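Local coordinates for N-terminal acetyltransferase-like protein (Chaetomium thermophilum, PDB 5NNP) that probably serves as the TPR-repeat auxiliary subunit of an N-terminal acetyltransferase A complex, holding the catalytic chain in its helical scaffold, at residues P670-F680 / A692-D703. Sequence-based numbering, arbitrary orientation.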
ATOM      1  N   PRO A 670       0.806  -8.794 -15.392  1.00 37.85           N
ATOM      2  CA  PRO A 670       1.010  -9.346 -16.735  1.00 44.19           C
ATOM      3  C   PRO A 670       1.918  -8.497 -17.618  1.00 55.47           C
ATOM      4  O   PRO A 670       2.584  -9.061 -18.488  1.00 58.53           O
ATOM      5  CB  PRO A 670      -0.406  -9.394 -17.320  1.00 33.74           C
ATOM      6  CG  PRO A 670      -1.183  -8.427 -16.526  1.00 34.07           C
ATOM      7  CD  PRO A 670      -0.606  -8.467 -15.140  1.00 30.88           C
ATOM      8  N   LYS A 671       1.959  -7.184 -17.396  1.00 56.24           N
ATOM      9  CA  LYS A 671       2.757  -6.299 -18.247  1.00 57.66           C
ATOM     10  C   LYS A 671       4.248  -6.383 -17.939  1.00 57.64           C
ATOM     11  O   LYS A 671       5.056  -5.641 -18.496  1.00 57.73           O
ATOM     12  CB  LYS A 671       2.298  -4.852 -18.107  1.00 63.25           C
ATOM     13  CG  LYS A 671       0.831  -4.629 -18.390  1.00 69.66           C
ATOM     14  CD  LYS A 671       0.573  -3.183 -18.760  1.00 72.60           C
ATOM     15  CE  LYS A 671      -0.888  -2.831 -18.609  1.00 78.17           C
ATOM     16  NZ  LYS A 671      -1.246  -2.731 -17.168  1.00 84.01           N
ATOM     17  N   ASN A 672       4.606  -7.298 -17.053  1.00 54.89           N
ATOM     18  CA  ASN A 672       5.979  -7.432 -16.618  1.00 49.29           C
ATOM     19  C   ASN A 672       6.657  -8.644 -17.272  1.00 54.96           C
ATOM     20  O   ASN A 672       6.359  -9.786 -16.925  1.00 59.57           O
ATOM     21  CB  ASN A 672       6.000  -7.535 -15.102  1.00 48.85           C
ATOM     22  CG  ASN A 672       7.347  -7.251 -14.524  1.00 57.21           C
ATOM     23  OD1 ASN A 672       8.371  -7.639 -15.087  1.00 67.29           O
ATOM     24  ND2 ASN A 672       7.364  -6.571 -13.387  1.00 55.75           N
ATOM     25  N   ILE A 673       7.566  -8.392 -18.215  1.00 57.07           N
ATOM     26  CA  ILE A 673       8.167  -9.453 -19.032  1.00 55.00           C
ATOM     27  C   ILE A 673       8.917 -10.515 -18.242  1.00 57.31           C
ATOM     28  O   ILE A 673       8.894 -11.685 -18.614  1.00 58.51           O
ATOM     29  CB  ILE A 673       9.151  -8.897 -20.068  1.00 63.22           C
ATOM     30  CG1 ILE A 673       8.504  -7.820 -20.920  1.00 72.29           C
ATOM     31  CG2 ILE A 673       9.599 -10.003 -21.043  1.00 61.17           C
ATOM     32  CD1 ILE A 673       9.032  -7.842 -22.366  1.00 72.83           C
ATOM     33  N   ASP A 674       9.591 -10.110 -17.168  1.00 60.69           N
ATOM     34  CA  ASP A 674      10.348 -11.047 -16.343  1.00 57.85           C
ATOM     35  C   ASP A 674       9.448 -12.167 -15.859  1.00 55.15           C
ATOM     36  O   ASP A 674       9.853 -13.338 -15.854  1.00 48.51           O
ATOM     37  CB  ASP A 674      10.985 -10.340 -15.144  1.00 62.97           C
ATOM     38  CG  ASP A 674      12.085  -9.377 -15.541  1.00 72.12           C
ATOM     39  OD1 ASP A 674      12.719  -9.581 -16.595  1.00 74.53           O
ATOM     40  OD2 ASP A 674      12.316  -8.408 -14.788  1.00 79.51           O
ATOM     41  N   GLY A 675       8.232 -11.788 -15.456  1.00 49.85           N
ATOM     42  CA  GLY A 675       7.206 -12.730 -15.051  1.00 37.29           C
ATOM     43  C   GLY A 675       6.791 -13.664 -16.173  1.00 52.30           C
ATOM     44  O   GLY A 675       6.690 -14.869 -15.964  1.00 52.08           O
ATOM     45  N   GLN A 676       6.562 -13.111 -17.364  1.00 48.24           N
ATOM     46  CA  GLN A 676       6.197 -13.897 -18.550  1.00 50.76           C
ATOM     47  C   GLN A 676       7.288 -14.878 -18.988  1.00 46.78           C
ATOM     48  O   GLN A 676       7.009 -16.016 -19.390  1.00 44.94           O
ATOM     49  CB  GLN A 676       5.855 -12.961 -19.708  1.00 48.11           C
ATOM     50  CG  GLN A 676       4.658 -12.068 -19.416  1.00 46.28           C
ATOM     51  CD  GLN A 676       3.396 -12.876 -19.233  1.00 49.04           C
ATOM     52  OE1 GLN A 676       3.410 -14.092 -19.417  1.00 53.54           O
ATOM     53  NE2 GLN A 676       2.293 -12.209 -18.875  1.00 42.40           N
ATOM     54  N   ILE A 677       8.531 -14.424 -18.917  1.00 44.48           N
ATOM     55  CA  ILE A 677       9.668 -15.270 -19.243  1.00 56.76           C
ATOM     56  C   ILE A 677       9.763 -16.427 -18.251  1.00 63.28           C
ATOM     57  O   ILE A 677      10.008 -17.574 -18.643  1.00 71.64           O
ATOM     58  CB  ILE A 677      10.983 -14.473 -19.242  1.00 47.29           C
ATOM     59  CG1 ILE A 677      10.932 -13.374 -20.302  1.00 48.06           C
ATOM     60  CG2 ILE A 677      12.162 -15.388 -19.493  1.00 52.06           C
ATOM     61  CD1 ILE A 677      12.053 -12.353 -20.185  1.00 48.84           C
ATOM     62  N   ALA A 678       9.545 -16.124 -16.971  1.00 52.23           N
ATOM     63  CA  ALA A 678       9.613 -17.135 -15.918  1.00 51.31           C
ATOM     64  C   ALA A 678       8.446 -18.109 -16.016  1.00 57.94           C
ATOM     65  O   ALA A 678       8.614 -19.311 -15.788  1.00 58.40           O
ATOM     66  CB  ALA A 678       9.642 -16.485 -14.543  1.00 45.40           C
ATOM     67  N   GLY A 679       7.271 -17.586 -16.347  1.00 42.59           N
ATOM     68  CA  GLY A 679       6.115 -18.425 -16.589  1.00 45.49           C
ATOM     69  C   GLY A 679       6.375 -19.426 -17.708  1.00 53.70           C
ATOM     70  O   GLY A 679       6.046 -20.615 -17.594  1.00 49.05           O
ATOM     71  N   PHE A 680       6.971 -18.951 -18.796  1.00 51.44           N
ATOM     72  CA  PHE A 680       7.260 -19.827 -19.917  1.00 53.82           C
ATOM     73  C   PHE A 680       8.123 -21.016 -19.485  1.00 56.79           C
ATOM     74  O   PHE A 680       7.799 -22.173 -19.773  1.00 62.74           O
ATOM     75  CB  PHE A 680       7.954 -19.058 -21.033  1.00 57.96           C
ATOM     76  CG  PHE A 680       8.257 -19.904 -22.233  1.00 57.16           C
ATOM     77  CD1 PHE A 680       9.411 -20.668 -22.281  1.00 59.48           C
ATOM     78  CD2 PHE A 680       7.384 -19.952 -23.303  1.00 54.72           C
ATOM     79  CE1 PHE A 680       9.692 -21.459 -23.373  1.00 58.75           C
ATOM     80  CE2 PHE A 680       7.662 -20.737 -24.398  1.00 64.35           C
ATOM     81  CZ  PHE A 680       8.818 -21.493 -24.433  1.00 61.20           C
ATOM     82  N   ALA A 692       2.356 -22.122 -21.847  1.00 70.15           N
ATOM     83  CA  ALA A 692       3.678 -21.684 -22.276  1.00 67.92           C
ATOM     84  C   ALA A 692       3.572 -20.658 -23.404  1.00 60.50           C
ATOM     85  O   ALA A 692       4.192 -19.598 -23.346  1.00 63.42           O
ATOM     86  CB  ALA A 692       4.520 -22.888 -22.720  1.00 69.59           C
ATOM     87  N   LEU A 693       2.774 -20.978 -24.420  1.00 56.46           N
ATOM     88  CA  LEU A 693       2.569 -20.083 -25.549  1.00 54.53           C
ATOM     89  C   LEU A 693       1.942 -18.767 -25.109  1.00 67.36           C
ATOM     90  O   LEU A 693       2.260 -17.698 -25.638  1.00 71.26           O
ATOM     91  CB  LEU A 693       1.689 -20.749 -26.596  1.00 56.36           C
ATOM     92  CG  LEU A 693       1.425 -19.915 -27.843  1.00 64.15           C
ATOM     93  CD1 LEU A 693       2.739 -19.498 -28.482  1.00 65.33           C
ATOM     94  CD2 LEU A 693       0.578 -20.707 -28.821  1.00 64.44           C
ATOM     95  N   ARG A 694       1.045 -18.848 -24.137  1.00 57.94           N
ATOM     96  CA  ARG A 694       0.338 -17.670 -23.674  1.00 52.11           C
ATOM     97  C   ARG A 694       1.308 -16.677 -23.062  1.00 57.44           C
ATOM     98  O   ARG A 694       1.260 -15.486 -23.368  1.00 58.40           O
ATOM     99  CB  ARG A 694      -0.727 -18.066 -22.675  1.00 50.18           C
ATOM    100  CG  ARG A 694      -1.510 -16.927 -22.083  1.00 43.90           C
ATOM    101  CD  ARG A 694      -2.590 -17.535 -21.226  1.00 47.15           C
ATOM    102  NE  ARG A 694      -3.434 -16.560 -20.559  1.00 46.27           N
ATOM    103  CZ  ARG A 694      -3.392 -16.299 -19.259  1.00 52.59           C
ATOM    104  NH1 ARG A 694      -2.529 -16.928 -18.470  1.00 49.39           N
ATOM    105  NH2 ARG A 694      -4.218 -15.400 -18.753  1.00 60.88           N
ATOM    106  N   CYS A 695       2.183 -17.188 -22.198  1.00 55.96           N
ATOM    107  CA  CYS A 695       3.301 -16.426 -21.657  1.00 49.67           C
ATOM    108  C   CYS A 695       4.182 -15.846 -22.750  1.00 57.98           C
ATOM    109  O   CYS A 695       4.515 -14.663 -22.723  1.00 62.35           O
ATOM    110  CB  CYS A 695       4.154 -17.304 -20.750  1.00 45.68           C
ATOM    111  SG  CYS A 695       3.388 -17.676 -19.185  1.00 46.56           S
ATOM    112  N   LEU A 696       4.570 -16.692 -23.698  1.00 58.04           N
ATOM    113  CA  LEU A 696       5.429 -16.267 -24.794  1.00 58.14           C
ATOM    114  C   LEU A 696       4.775 -15.130 -25.587  1.00 59.63           C
ATOM    115  O   LEU A 696       5.405 -14.101 -25.808  1.00 58.96           O
ATOM    116  CB  LEU A 696       5.760 -17.449 -25.705  1.00 54.92           C
ATOM    117  CG  LEU A 696       6.804 -17.225 -26.807  1.00 57.82           C
ATOM    118  CD1 LEU A 696       8.187 -16.832 -26.257  1.00 57.67           C
ATOM    119  CD2 LEU A 696       6.918 -18.466 -27.662  1.00 60.41           C
ATOM    120  N   LYS A 697       3.511 -15.296 -25.979  1.00 62.77           N
ATOM    121  CA  LYS A 697       2.796 -14.249 -26.719  1.00 60.34           C
ATOM    122  C   LYS A 697       2.688 -12.949 -25.916  1.00 58.50           C
ATOM    123  O   LYS A 697       2.686 -11.866 -26.491  1.00 63.99           O
ATOM    124  CB  LYS A 697       1.393 -14.715 -27.130  1.00 57.50           C
ATOM    125  CG  LYS A 697       1.380 -15.882 -28.121  1.00 68.72           C
ATOM    126  CD  LYS A 697       0.048 -16.014 -28.875  1.00 65.83           C
ATOM    127  CE  LYS A 697      -0.127 -14.888 -29.878  1.00 67.13           C
ATOM    128  NZ  LYS A 697      -1.411 -14.982 -30.611  1.00 70.42           N
ATOM    129  N   ALA A 698       2.594 -13.052 -24.593  1.00 54.44           N
ATOM    130  CA  ALA A 698       2.567 -11.854 -23.743  1.00 57.81           C
ATOM    131  C   ALA A 698       3.927 -11.144 -23.740  1.00 60.80           C
ATOM    132  O   ALA A 698       4.032  -9.953 -24.046  1.00 56.80           O
ATOM    133  CB  ALA A 698       2.150 -12.216 -22.316  1.00 43.09           C
ATOM    134  N   ALA A 699       4.965 -11.895 -23.391  1.00 60.48           N
ATOM    135  CA  ALA A 699       6.318 -11.376 -23.349  1.00 59.69           C
ATOM    136  C   ALA A 699       6.716 -10.767 -24.690  1.00 65.87           C
ATOM    137  O   ALA A 699       7.404  -9.748 -24.747  1.00 62.66           O
ATOM    138  CB  ALA A 699       7.284 -12.474 -22.957  1.00 55.53           C
ATOM    139  N   SER A 700       6.280 -11.390 -25.776  1.00 70.39           N
ATOM    140  CA  SER A 700       6.673 -10.916 -27.100  1.00 74.23           C
ATOM    141  C   SER A 700       5.917  -9.639 -27.444  1.00 69.34           C
ATOM    142  O   SER A 700       6.415  -8.782 -28.173  1.00 71.38           O
ATOM    143  CB  SER A 700       6.429 -11.984 -28.168  1.00 69.46           C
ATOM    144  OG  SER A 700       6.791 -11.498 -29.448  1.00 73.80           O
ATOM    145  N   ALA A 701       4.711  -9.509 -26.908  1.00 62.54           N
ATOM    146  CA  ALA A 701       3.934  -8.309 -27.151  1.00 58.08           C
ATOM    147  C   ALA A 701       4.568  -7.135 -26.423  1.00 66.22           C
ATOM    148  O   ALA A 701       4.400  -5.993 -26.827  1.00 72.86           O
ATOM    149  CB  ALA A 701       2.504  -8.504 -26.718  1.00 49.19           C
ATOM    150  N   ILE A 702       5.307  -7.422 -25.355  1.00 66.86           N
ATOM    151  CA  ILE A 702       5.990  -6.375 -24.595  1.00 63.53           C
ATOM    152  C   ILE A 702       7.340  -5.981 -25.219  1.00 71.97           C
ATOM    153  O   ILE A 702       7.652  -4.798 -25.345  1.00 66.53           O
ATOM    154  CB  ILE A 702       6.216  -6.804 -23.141  1.00 56.10           C
ATOM    155  CG1 ILE A 702       4.899  -7.296 -22.527  1.00 56.31           C
ATOM    156  CG2 ILE A 702       6.812  -5.654 -22.334  1.00 44.41           C
ATOM    157  CD1 ILE A 702       5.006  -7.736 -21.063  1.00 48.14           C
ATOM    158  N   ASP A 703       8.142  -6.972 -25.600  1.00 76.44           N
ATOM    159  CA  ASP A 703       9.409  -6.713 -26.276  1.00 74.95           C
ATOM    160  C   ASP A 703       9.637  -7.771 -27.340  1.00 76.47           C
ATOM    161  O   ASP A 703      10.183  -8.838 -27.055  1.00 76.89           O
ATOM    162  CB  ASP A 703      10.574  -6.697 -25.278  1.00 80.28           C
ATOM    163  CG  ASP A 703      11.845  -6.071 -25.856  1.00 85.05           C
ATOM    164  OD1 ASP A 703      11.954  -5.954 -27.098  1.00 91.33           O
ATOM    165  OD2 ASP A 703      12.740  -5.702 -25.061  1.00 78.47           O
TER
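Gln676 packs against Cys695, Ala698 and Ala699; no hydrogen bond crosses the contact, which is held by packing, partly apolar and partly against polar atoms. The CB of Gln676 meets Ala699 CB at 3.6 Å. A bend at chi2 then turns the amide over the methyl of Ala698, with Gln676 CD 3.4 Å from Ala698 CB, and Gln676 OE1 lies 3.6 Å from Cys695 CB. At one end of the contact, Phe680 extends with CG anti to the backbone N (chi1 -179°), bringing its CD2 edge near the Ala692 carbonyl, whose oxygen lies close to the ring plane; the CB of Leu696 approaches that ring obliquely at 3.8 Å from CD2. At the other end Ile673 CG2 rests on Ala699 CB at 3.9 Å, while Ile673 and Ile702 reach toward each other but are modelled too close, leaving their detail doubtful. The axes of 673-680 and 692-702 approach to 8.1 Å, with their directions 154° apart, an antiparallel helical hairpin consistent with the TPR-like repeats of this family; helix 707-723 covers Phe680, Leu696 and Ala699. Close approach is possible where Gly679 offers no side chain: its C lies 3.8 Å from Cys695 SG. Two side-chain hydrogen bonds lie within 670-680. Gln676 NE2 donates to Pro670 O at 3.2 Å, almost straight (175°) and onto a carbonyl lone pair, fixing the amide's rotation; Asn672 OD1 weakly caps Asp674 N.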